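PDB 2OD6: hypothetical protein from Uncultured marine organism, which is of unknown function but forms a dimer with a ferredoxin-like fold and binds a long-chain keto fatty acid, 10-oxohexadecanoic acid, in an internal pocket. Local coordinates for residues S9-F15 with F59-Y65; F24-E29 with K46-N50; E38-L44 with A75-L80. One frame throughout, in Å; residues are numbered along the deposited sequence.

Interaction 1. Residues S9-F15 with F59-Y65; sequences SFTTADF and FRVVMTY. With OHA (10-oxohexadecanoic acid), chain E.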
loop_
_atom_site.group_PDB
_atom_site.type_symbol
_atom_site.label_atom_id
_atom_site.label_comp_id
_atom_site.label_asym_id
_atom_site.label_seq_id
_atom_site.Cartn_x
_atom_site.Cartn_y
_atom_site.Cartn_z
ATOM N N SER A 9 -3.244 5.976 -2.880
ATOM C CA SER A 9 -1.893 6.500 -2.836
ATOM C C SER A 9 -1.158 5.819 -1.689
ATOM O O SER A 9 -1.775 5.560 -0.644
ATOM C CB SER A 9 -1.944 7.976 -2.618
ATOM O OG SER A 9 -2.591 8.621 -3.677
ATOM N N PHE A 10 0.127 5.525 -1.898
ATOM C CA PHE A 10 0.991 4.935 -0.880
ATOM C C PHE A 10 2.123 5.842 -0.711
ATOM O O PHE A 10 2.890 6.018 -1.647
ATOM C CB PHE A 10 1.538 3.573 -1.319
ATOM C CG PHE A 10 0.481 2.601 -1.709
ATOM C CD1 PHE A 10 -0.161 1.822 -0.764
ATOM C CD2 PHE A 10 0.100 2.484 -3.029
ATOM C CE1 PHE A 10 -1.150 0.926 -1.136
ATOM C CE2 PHE A 10 -0.889 1.588 -3.405
ATOM C CZ PHE A 10 -1.522 0.815 -2.463
ATOM N N THR A 11 2.193 6.496 0.432
ATOM C CA THR A 11 3.347 7.403 0.678
ATOM C C THR A 11 4.298 6.657 1.575
ATOM O O THR A 11 3.888 6.202 2.680
ATOM C CB THR A 11 2.824 8.680 1.337
ATOM O OG1 THR A 11 1.927 9.337 0.433
ATOM C CG2 THR A 11 3.938 9.626 1.716
ATOM N N THR A 12 5.573 6.636 1.191
ATOM C CA THR A 12 6.617 6.051 2.007
ATOM C C THR A 12 7.394 7.202 2.580
ATOM O O THR A 12 7.830 8.125 1.853
ATOM C CB THR A 12 7.549 5.049 1.229
ATOM O OG1 THR A 12 6.744 3.965 0.738
ATOM C CG2 THR A 12 8.665 4.505 2.147
ATOM N N ALA A 13 7.513 7.164 3.897
ATOM C CA ALA A 13 8.205 8.159 4.670
ATOM C C ALA A 13 9.435 7.561 5.378
ATOM O O ALA A 13 9.296 6.660 6.198
ATOM C CB ALA A 13 7.217 8.699 5.652
ATOM N N ASP A 14 10.632 8.090 5.119
ATOM C CA ASP A 14 11.844 7.584 5.721
ATOM C C ASP A 14 12.474 8.619 6.583
ATOM O O ASP A 14 12.519 9.758 6.175
ATOM C CB ASP A 14 12.908 7.339 4.666
ATOM C CG ASP A 14 12.991 5.926 4.264
ATOM O OD1 ASP A 14 12.034 5.488 3.600
ATOM O OD2 ASP A 14 13.995 5.273 4.627
ATOM N N PHE A 15 13.051 8.183 7.703
ATOM C CA PHE A 15 13.556 9.058 8.725
ATOM C C PHE A 15 14.921 8.599 9.030
ATOM O O PHE A 15 15.316 7.470 8.721
ATOM C CB PHE A 15 12.704 8.999 9.982
ATOM C CG PHE A 15 11.274 9.272 9.728
ATOM C CD1 PHE A 15 10.457 8.266 9.402
ATOM C CD2 PHE A 15 10.765 10.567 9.716
ATOM C CE1 PHE A 15 9.159 8.496 9.136
ATOM C CE2 PHE A 15 9.416 10.798 9.441
ATOM C CZ PHE A 15 8.647 9.766 9.133
ATOM N N PHE A 59 14.098 3.373 9.149
ATOM C CA PHE A 59 12.979 3.884 9.898
ATOM C C PHE A 59 11.908 4.341 8.951
ATOM O O PHE A 59 12.008 5.401 8.387
ATOM C CB PHE A 59 13.524 4.986 10.796
ATOM C CG PHE A 59 14.611 4.516 11.629
ATOM C CD1 PHE A 59 14.369 3.714 12.705
ATOM C CD2 PHE A 59 15.899 4.744 11.245
ATOM C CE1 PHE A 59 15.431 3.188 13.463
ATOM C CE2 PHE A 59 16.997 4.241 11.996
ATOM C CZ PHE A 59 16.751 3.465 13.126
ATOM N N ARG A 60 10.796 3.609 8.805
ATOM C CA ARG A 60 10.036 3.828 7.626
ATOM C C ARG A 60 8.598 3.390 7.853
ATOM O O ARG A 60 8.359 2.374 8.421
ATOM C CB ARG A 60 10.706 3.051 6.447
ATOM C CG ARG A 60 10.058 3.186 5.062
ATOM C CD ARG A 60 10.793 2.329 3.958
ATOM N NE ARG A 60 12.218 2.723 3.749
ATOM C CZ ARG A 60 13.114 1.966 3.136
ATOM N NH1 ARG A 60 12.795 0.832 2.588
ATOM N NH2 ARG A 60 14.371 2.399 3.030
ATOM N N VAL A 61 7.708 4.237 7.411
ATOM C CA VAL A 61 6.258 3.910 7.442
ATOM C C VAL A 61 5.741 4.016 6.064
ATOM O O VAL A 61 6.179 4.813 5.276
ATOM C CB VAL A 61 5.503 4.832 8.409
ATOM C CG1 VAL A 61 6.054 4.599 9.860
ATOM C CG2 VAL A 61 5.596 6.312 8.011
ATOM N N VAL A 62 4.731 3.205 5.757
ATOM C CA VAL A 62 3.954 3.421 4.571
ATOM C C VAL A 62 2.557 3.865 5.004
ATOM O O VAL A 62 1.895 3.203 5.795
ATOM C CB VAL A 62 3.852 2.132 3.669
ATOM C CG1 VAL A 62 2.882 2.342 2.463
ATOM C CG2 VAL A 62 5.245 1.753 3.171
HETATM N N MSE A 63 2.116 4.980 4.425
HETATM C CA MSE A 63 0.814 5.543 4.630
HETATM C C MSE A 63 -0.109 5.269 3.428
HETATM O O MSE A 63 0.259 5.522 2.258
HETATM C CB MSE A 63 1.004 7.024 4.902
HETATM C CG MSE A 63 1.756 7.249 6.215
HETATM SE SE MSE A 63 1.794 9.171 6.555
HETATM C CE MSE A 63 3.039 9.730 5.270
ATOM N N THR A 64 -1.289 4.729 3.660
ATOM C CA THR A 64 -2.129 4.442 2.569
ATOM C C THR A 64 -3.348 5.364 2.676
ATOM O O THR A 64 -3.893 5.532 3.752
ATOM C CB THR A 64 -2.574 2.953 2.538
ATOM O OG1 THR A 64 -3.491 2.750 3.604
ATOM C CG2 THR A 64 -1.378 2.005 2.689
ATOM N N TYR A 65 -3.735 5.972 1.551
ATOM C CA TYR A 65 -4.939 6.780 1.436
ATOM C C TYR A 65 -5.870 6.112 0.437
ATOM O O TYR A 65 -5.533 5.999 -0.733
ATOM C CB TYR A 65 -4.549 8.149 0.917
ATOM C CG TYR A 65 -3.637 8.866 1.816
ATOM C CD1 TYR A 65 -2.261 8.662 1.709
ATOM C CD2 TYR A 65 -4.106 9.728 2.799
ATOM C CE1 TYR A 65 -1.343 9.322 2.551
ATOM C CE2 TYR A 65 -3.176 10.411 3.660
ATOM C CZ TYR A 65 -1.825 10.181 3.510
ATOM O OH TYR A 65 -0.962 10.816 4.327
HETATM O O2 OHA E . -3.043 10.803 -1.994
HETATM C C16 OHA E . -1.997 11.390 -1.730
HETATM O O3 OHA E . -1.113 11.428 -2.701
HETATM C C15 OHA E . -1.724 12.081 -0.402
HETATM C C14 OHA E . -0.218 12.284 -0.148
HETATM C C13 OHA E . 0.139 13.211 1.040
HETATM C C12 OHA E . 1.086 12.586 2.085
HETATM C C11 OHA E . 1.843 13.607 2.978
HETATM C C10 OHA E . 1.864 13.305 4.491
HETATM C C9 OHA E . 0.545 13.756 5.158
HETATM C C8 OHA E . 0.228 13.161 6.551
HETATM C C7 OHA E . -1.210 13.490 6.973
HETATM O O1 OHA E . -2.145 12.768 6.636
HETATM C C6 OHA E . -1.572 14.707 7.796
HETATM C C5 OHA E . -0.362 15.494 8.297
HETATM C C4 OHA E . -0.818 16.644 9.214
HETATM C C3 OHA E . 0.310 17.420 9.923
HETATM C C2 OHA E . 1.289 16.574 10.748
HETATM C C1 OHA E . 2.700 16.685 10.184
HETATM O O HOH W 1 15.442 5.064 7.463
#

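Interaction 2. Residues F24-E29 with K46-N50; sequences FIDAVE and KFSMN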
loop_
_atom_site.group_PDB
_atom_site.type_symbol
_atom_site.label_atom_id
_atom_site.label_comp_id
_atom_site.label_asym_id
_atom_site.label_seq_id
_atom_site.Cartn_x
_atom_site.Cartn_y
_atom_site.Cartn_z
ATOM N N PHE A 24 7.096 11.884 14.183
ATOM C CA PHE A 24 6.169 11.935 13.071
ATOM C C PHE A 24 4.927 11.162 13.326
ATOM O O PHE A 24 3.831 11.701 13.082
ATOM C CB PHE A 24 6.854 11.404 11.796
ATOM C CG PHE A 24 6.035 11.553 10.584
ATOM C CD1 PHE A 24 5.995 12.766 9.905
ATOM C CD2 PHE A 24 5.275 10.467 10.105
ATOM C CE1 PHE A 24 5.196 12.906 8.775
ATOM C CE2 PHE A 24 4.499 10.597 8.986
ATOM C CZ PHE A 24 4.422 11.817 8.339
ATOM N N ILE A 25 5.052 9.908 13.763
ATOM C CA ILE A 25 3.805 9.092 14.064
ATOM C C ILE A 25 2.904 9.820 15.062
ATOM O O ILE A 25 1.663 9.808 14.933
ATOM C CB ILE A 25 4.146 7.658 14.609
ATOM C CG1 ILE A 25 4.515 6.692 13.481
ATOM C CG2 ILE A 25 3.065 7.027 15.331
ATOM C CD1 ILE A 25 5.934 6.355 13.448
ATOM N N ASP A 26 3.515 10.376 16.100
ATOM C CA ASP A 26 2.792 11.078 17.147
ATOM C C ASP A 26 2.069 12.314 16.583
ATOM O O ASP A 26 0.856 12.512 16.832
ATOM C CB ASP A 26 3.767 11.420 18.272
ATOM C CG ASP A 26 3.054 11.911 19.548
ATOM O OD1 ASP A 26 2.094 11.246 20.004
ATOM O OD2 ASP A 26 3.434 12.984 20.022
ATOM N N ALA A 27 2.785 13.101 15.767
ATOM C CA ALA A 27 2.195 14.281 15.101
ATOM C C ALA A 27 0.979 13.885 14.291
ATOM O O ALA A 27 -0.093 14.518 14.360
ATOM C CB ALA A 27 3.250 15.005 14.239
ATOM N N VAL A 28 1.095 12.790 13.536
ATOM C CA VAL A 28 0.041 12.383 12.634
ATOM C C VAL A 28 -1.141 11.901 13.479
ATOM O O VAL A 28 -2.332 12.185 13.189
ATOM C CB VAL A 28 0.551 11.255 11.633
ATOM C CG1 VAL A 28 -0.629 10.580 10.883
ATOM C CG2 VAL A 28 1.659 11.805 10.684
ATOM N N GLU A 29 -0.836 11.152 14.534
ATOM C CA GLU A 29 -1.898 10.668 15.442
ATOM C C GLU A 29 -2.591 11.833 16.165
ATOM O O GLU A 29 -3.811 11.889 16.272
ATOM C CB GLU A 29 -1.314 9.705 16.466
ATOM C CG GLU A 29 -0.912 8.356 15.883
ATOM C CD GLU A 29 -0.130 7.471 16.868
ATOM O OE1 GLU A 29 0.527 8.021 17.794
ATOM O OE2 GLU A 29 -0.173 6.225 16.696
ATOM N N LYS A 46 -10.444 5.437 3.765
ATOM C CA LYS A 46 -9.634 4.850 4.809
ATOM C C LYS A 46 -8.233 5.403 4.732
ATOM O O LYS A 46 -7.709 5.697 3.623
ATOM C CB LYS A 46 -9.604 3.314 4.685
ATOM C CG LYS A 46 -8.903 2.588 5.819
ATOM C CD LYS A 46 -8.859 1.066 5.591
ATOM C CE LYS A 46 -7.630 0.420 6.276
ATOM N NZ LYS A 46 -7.708 -1.044 6.148
ATOM N N PHE A 47 -7.629 5.564 5.918
ATOM C CA PHE A 47 -6.195 5.861 6.045
ATOM C C PHE A 47 -5.500 4.786 6.918
ATOM O O PHE A 47 -6.110 4.258 7.839
ATOM C CB PHE A 47 -6.001 7.215 6.697
ATOM C CG PHE A 47 -4.583 7.499 7.096
ATOM C CD1 PHE A 47 -3.723 8.084 6.208
ATOM C CD2 PHE A 47 -4.120 7.206 8.395
ATOM C CE1 PHE A 47 -2.414 8.356 6.566
ATOM C CE2 PHE A 47 -2.807 7.479 8.767
ATOM C CZ PHE A 47 -1.963 8.072 7.854
ATOM N N SER A 48 -4.218 4.485 6.638
ATOM C CA SER A 48 -3.421 3.592 7.527
ATOM C C SER A 48 -2.013 4.004 7.506
ATOM O O SER A 48 -1.599 4.564 6.516
ATOM C CB SER A 48 -3.599 2.094 7.200
ATOM O OG SER A 48 -2.942 1.691 6.011
HETATM N N MSE A 49 -1.320 3.806 8.635
HETATM C CA MSE A 49 0.136 4.015 8.733
HETATM C C MSE A 49 0.727 2.668 9.142
HETATM O O MSE A 49 0.216 2.013 10.029
HETATM C CB MSE A 49 0.488 5.170 9.699
HETATM C CG MSE A 49 1.923 5.425 9.943
HETATM SE SE MSE A 49 1.963 7.310 10.498
HETATM C CE MSE A 49 0.583 7.085 11.967
ATOM N N ASN A 50 1.868 2.291 8.536
ATOM C CA ASN A 50 2.362 0.893 8.641
ATOM C C ASN A 50 3.807 0.942 8.814
ATOM O O ASN A 50 4.407 1.620 8.021
ATOM C CB ASN A 50 2.010 0.135 7.347
ATOM C CG ASN A 50 0.529 0.167 7.027
ATOM O OD1 ASN A 50 -0.218 -0.687 7.497
ATOM N ND2 ASN A 50 0.080 1.166 6.175
#

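Interaction 3. Residues E38-L44 with A75-L80; sequences EMKSRGL and ANIAYL. With OHA (10-oxohexadecanoic acid), chain E.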
loop_
_atom_site.group_PDB
_atom_site.type_symbol
_atom_site.label_atom_id
_atom_site.label_comp_id
_atom_site.label_asym_id
_atom_site.label_seq_id
_atom_site.Cartn_x
_atom_site.Cartn_y
_atom_site.Cartn_z
ATOM N N GLU A 38 -11.705 16.010 7.673
ATOM C CA GLU A 38 -11.697 16.816 6.453
ATOM C C GLU A 38 -11.567 15.969 5.211
ATOM O O GLU A 38 -12.279 16.183 4.226
ATOM C CB GLU A 38 -10.579 17.853 6.503
ATOM C CG GLU A 38 -10.800 18.906 7.546
ATOM C CD GLU A 38 -11.961 19.854 7.247
ATOM O OE1 GLU A 38 -12.484 19.881 6.118
ATOM O OE2 GLU A 38 -12.337 20.598 8.161
HETATM N N MSE A 39 -10.661 15.004 5.258
HETATM C CA MSE A 39 -10.419 14.121 4.111
HETATM C C MSE A 39 -11.595 13.175 3.814
HETATM O O MSE A 39 -11.948 12.938 2.654
HETATM C CB MSE A 39 -9.109 13.327 4.316
HETATM C CG MSE A 39 -7.914 14.186 4.313
HETATM SE SE MSE A 39 -6.215 13.233 4.311
HETATM C CE MSE A 39 -5.936 12.838 2.382
ATOM N N LYS A 40 -12.220 12.654 4.857
ATOM C CA LYS A 40 -13.345 11.784 4.665
ATOM C C LYS A 40 -14.515 12.538 4.112
ATOM O O LYS A 40 -15.255 11.991 3.290
ATOM C CB LYS A 40 -13.728 11.057 5.948
ATOM C CG LYS A 40 -12.703 10.024 6.369
ATOM C CD LYS A 40 -13.322 9.035 7.319
ATOM C CE LYS A 40 -12.370 7.875 7.582
ATOM N NZ LYS A 40 -12.900 7.092 8.737
ATOM N N SER A 41 -14.687 13.806 4.516
ATOM C CA SER A 41 -15.782 14.617 3.975
ATOM C C SER A 41 -15.564 14.886 2.489
ATOM O O SER A 41 -16.493 15.302 1.806
ATOM C CB SER A 41 -15.908 15.950 4.711
ATOM O OG SER A 41 -14.848 16.825 4.326
ATOM N N ARG A 42 -14.333 14.679 2.015
ATOM C CA ARG A 42 -13.972 14.818 0.602
ATOM C C ARG A 42 -13.818 13.504 -0.129
ATOM O O ARG A 42 -13.371 13.485 -1.286
ATOM C CB ARG A 42 -12.689 15.629 0.499
ATOM C CG ARG A 42 -12.874 17.044 0.942
ATOM C CD ARG A 42 -11.546 17.746 1.058
ATOM N NE ARG A 42 -11.743 19.168 1.251
ATOM C CZ ARG A 42 -12.043 19.752 2.409
ATOM N NH1 ARG A 42 -12.186 19.049 3.520
ATOM N NH2 ARG A 42 -12.221 21.061 2.445
ATOM N N GLY A 43 -14.154 12.400 0.539
ATOM C CA GLY A 43 -14.151 11.072 -0.110
ATOM C C GLY A 43 -12.993 10.126 0.157
ATOM O O GLY A 43 -12.863 9.124 -0.529
ATOM N N LEU A 44 -12.152 10.436 1.132
ATOM C CA LEU A 44 -11.236 9.461 1.725
ATOM C C LEU A 44 -12.068 8.367 2.367
ATOM O O LEU A 44 -12.946 8.642 3.179
ATOM C CB LEU A 44 -10.330 10.092 2.800
ATOM C CG LEU A 44 -9.204 9.200 3.385
ATOM C CD1 LEU A 44 -8.083 8.955 2.407
ATOM C CD2 LEU A 44 -8.660 9.831 4.641
ATOM N N ALA A 75 -9.872 16.218 -4.814
ATOM C CA ALA A 75 -10.375 17.122 -3.782
ATOM C C ALA A 75 -9.518 17.029 -2.538
ATOM O O ALA A 75 -9.335 17.999 -1.821
ATOM C CB ALA A 75 -11.818 16.795 -3.432
ATOM N N ASN A 76 -9.014 15.843 -2.270
ATOM C CA ASN A 76 -8.154 15.625 -1.118
ATOM C C ASN A 76 -6.746 16.207 -1.253
ATOM O O ASN A 76 -6.245 16.812 -0.303
ATOM C CB ASN A 76 -8.141 14.132 -0.766
ATOM C CG ASN A 76 -9.288 13.762 0.157
ATOM O OD1 ASN A 76 -9.314 14.207 1.287
ATOM N ND2 ASN A 76 -10.251 12.997 -0.334
ATOM N N ILE A 77 -6.119 16.059 -2.427
ATOM C CA ILE A 77 -4.870 16.766 -2.759
ATOM C C ILE A 77 -5.021 18.285 -2.681
ATOM O O ILE A 77 -4.135 18.996 -2.215
ATOM C CB ILE A 77 -4.398 16.388 -4.194
ATOM C CG1 ILE A 77 -4.035 14.910 -4.263
ATOM C CG2 ILE A 77 -3.261 17.283 -4.657
ATOM C CD1 ILE A 77 -3.456 14.324 -2.998
ATOM N N ALA A 78 -6.150 18.782 -3.162
ATOM C CA ALA A 78 -6.471 20.190 -3.079
ATOM C C ALA A 78 -6.504 20.645 -1.627
ATOM O O ALA A 78 -5.906 21.654 -1.268
ATOM C CB ALA A 78 -7.806 20.457 -3.753
ATOM N N TYR A 79 -7.207 19.886 -0.797
ATOM C CA TYR A 79 -7.320 20.174 0.622
ATOM C C TYR A 79 -5.944 20.151 1.269
ATOM O O TYR A 79 -5.625 21.017 2.065
ATOM C CB TYR A 79 -8.234 19.149 1.324
ATOM C CG TYR A 79 -8.072 19.143 2.814
ATOM C CD1 TYR A 79 -8.584 20.182 3.584
ATOM C CD2 TYR A 79 -7.382 18.126 3.460
ATOM C CE1 TYR A 79 -8.421 20.198 4.968
ATOM C CE2 TYR A 79 -7.199 18.136 4.872
ATOM C CZ TYR A 79 -7.724 19.167 5.602
ATOM O OH TYR A 79 -7.567 19.198 6.971
ATOM N N LEU A 80 -5.135 19.148 0.956
ATOM C CA LEU A 80 -3.852 19.034 1.632
ATOM C C LEU A 80 -2.905 20.149 1.209
ATOM O O LEU A 80 -2.270 20.745 2.062
ATOM C CB LEU A 80 -3.226 17.656 1.449
ATOM C CG LEU A 80 -3.847 16.434 2.163
ATOM C CD1 LEU A 80 -3.141 15.159 1.688
ATOM C CD2 LEU A 80 -3.779 16.524 3.684
HETATM O O2 OHA E . -3.043 10.803 -1.994
HETATM C C16 OHA E . -1.997 11.390 -1.730
HETATM O O3 OHA E . -1.113 11.428 -2.701
HETATM C C15 OHA E . -1.724 12.081 -0.402
HETATM C C14 OHA E . -0.218 12.284 -0.148
HETATM C C13 OHA E . 0.139 13.211 1.040
HETATM C C12 OHA E . 1.086 12.586 2.085
HETATM C C11 OHA E . 1.843 13.607 2.978
HETATM C C10 OHA E . 1.864 13.305 4.491
HETATM C C9 OHA E . 0.545 13.756 5.158
HETATM C C8 OHA E . 0.228 13.161 6.551
HETATM C C7 OHA E . -1.210 13.490 6.973
HETATM O O1 OHA E . -2.145 12.768 6.636
HETATM C C6 OHA E . -1.572 14.707 7.796
HETATM C C5 OHA E . -0.362 15.494 8.297
HETATM C C4 OHA E . -0.818 16.644 9.214
HETATM C C3 OHA E . 0.310 17.420 9.923
HETATM C C2 OHA E . 1.289 16.574 10.748
HETATM C C1 OHA E . 2.700 16.685 10.184
HETATM O O HOH W 2 -10.671 20.330 -1.630
#

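Interaction 1. Residues S9-F15 with F59-Y65
Arg60 holds CG trans to its own backbone N (chi1 -178°) and then bends at chi3 (-61°), which lays its guanidinium alongside Asp14, the two side chains pointing the same way. Arg60 NE meets Asp14 OD1 at 2.8 Å on the syn side of the carboxylate. The salt bridge is not coplanar, the carboxylate and guanidinium planes standing 42° apart, and the two further bonds, from Arg60 NE and NH2 to Asp14 OD2, are weak. Thr12 CG2 flanks the pair, 3.5 Å from Arg60 CG. A water holds the same end of the strands together, donating to Asp14 OD2 and Phe15 O and accepting from Phe59 N.

The backbones alternate hydrogen-bonded and non-hydrogen-bonded antiparallel pairs, and side chains of successive pairs leave on alternate faces. On the face of Ser9, Thr11 and Ala13, the bent chain of selenomethionine Met63 brings CE to 3.7 Å from Thr11 CG2 and also to 3.8 Å from C10 of the bound fatty acid. Ser9 OG donates to the ligand carboxylate oxygen O2 at 2.8 Å, while Tyr65 OH gives a longer bond of 3.2 Å to the keto oxygen O1 and the Tyr65 ring covers C15 with one face. Thr11 OG1 has its polar partner in Thr101. On the other face, Thr64 CG2 lies 3.7 Å from Phe10 CD1, and Val62 packs on Phe10 of the second subunit. Such adjacent antiparallel strands, first and third in the chain, form the centre of the four-stranded sheet of a ferredoxin-like fold, here also the floor of the lipid pocket.

Interaction 2. Residues F24-E29 with K46-N50
The ring of Phe24 is met at a slant by Met49 SE, 4.4 Å from Phe24 CE2, and the ring of Phe47 is also approached obliquely, its CZ lying 4.2 Å from Val28 CG1. Val28 CG2, one helical turn on from Phe24, sits over one face of the Phe24 ring, 3.5 Å above the plane and offset toward the rim. Phe47 packs edge-to-face with both Trp35 and Tyr65.

These contacts illustrate how a helix packs along a strand of the sheet in the ferredoxin-like fold: helix 18-40 covers strand 44-52, which follows it in the chain. The short segments run nearly antiparallel, at 162°, with axes 11.1 Å apart, and the gap is bridged mainly by side chains. Selenomethionine Met49 carries most of the contact. Its side chain points at the helix, and with CG trans to the backbone N it runs on outward until the turn at chi3 (53°) swings the terminal methyl along the helix surface. Met49 SE rests 4.0 Å from Ile25 CG1, while Met49 CE and Val28 CG1 reach toward each other tip to tip at 3.9 Å. The methyl also comes near Glu29 CG, the aliphatic part of a side chain that is partly exposed.

No hydrogen bond joins the two segments, and the buried residues that touch are held by apolar packing. The second subunit closes one side: its Met108 packs on Val28, Glu29 and Met49, and one of its strands pairs antiparallel with Ser48, Met49 and Asn50, extending the sheet across the dimer interface. Along the strand itself, Asn50 ND2 donates to Ser48 OG at 3.1 Å with an N-H...O angle of 160°, the oxygen lying close to the amide plane.

Interaction 3. Residues E38-L44 with A75-L80
Met39 and Asn76 mark the closest approach of the two backbones, 5.9 Å from CA to CA, where the end of helix 18-40 meets helix 70-85. A type I turn from Lys40 to Gly43 finishes the first helix. Gly43, at a phi of 102°, is the C-prime residue of a Schellman motif, with Leu44 N bonded to Met39 O and Gly43 N to Lys40 O. Met39 O also accepts from Arg42 N; Asn76 ND2 adds a weak bond to Met39 O at 3.4 Å, its stronger partner being Ser72 O.

This joins the two helices that cover one face of the sheet in the ferredoxin-like fold. Tyr79 fills the seam: Glu38 CB sits over one ring face, 3.3 Å from Tyr79 CZ. Arg42, extended from CG to NE, passes Tyr79 CB, and Tyr79 CD1 lies 3.7 Å above the centre of one face of its guanidinium, inclined 29° to the ring. Arg42 NH1 is gripped twice, by Glu38 OE1 at 2.7 Å through the anti lone pair and by Glu38 O at 3.0 Å, NH1 standing above that carbonyl plane. An alanine here would remove both bonds and is likely to leave the Glu38 carboxylate without this charged mate and Tyr79 with less packed against it. Deeper in, selenomethionine Met39 turns at chi3 (84°) to place CE 3.7 Å from Leu80 CD1, which in turn lies 3.9 Å from C13 of the fatty acid.

Overall arrangement
Two of the contacts line the lipid site between sheet and helices, and the third lies beside it. Interaction 1 provides its floor, interaction 3 lends Ile77 and Leu80 from the helical layer, and interaction 2 brings the side chain of Phe47 to about 4 Å from the ligand at the nearest atoms. Interactions 1 and 2 are close, their centres about 9 Å apart: Thr64 OG1 and Ser48 OG lie 2.7 Å apart in a probable hydrogen bond, and Phe15 CZ packs 3.5 Å from Phe24 CG. Interaction 3 is about 18 Å from interaction 1, centre to centre, yet Tyr65 CD2 still meets Met39 CE at 3.6 Å. Helix 18-40 serves both interactions 2 and 3, whose centres are about 16 Å apart.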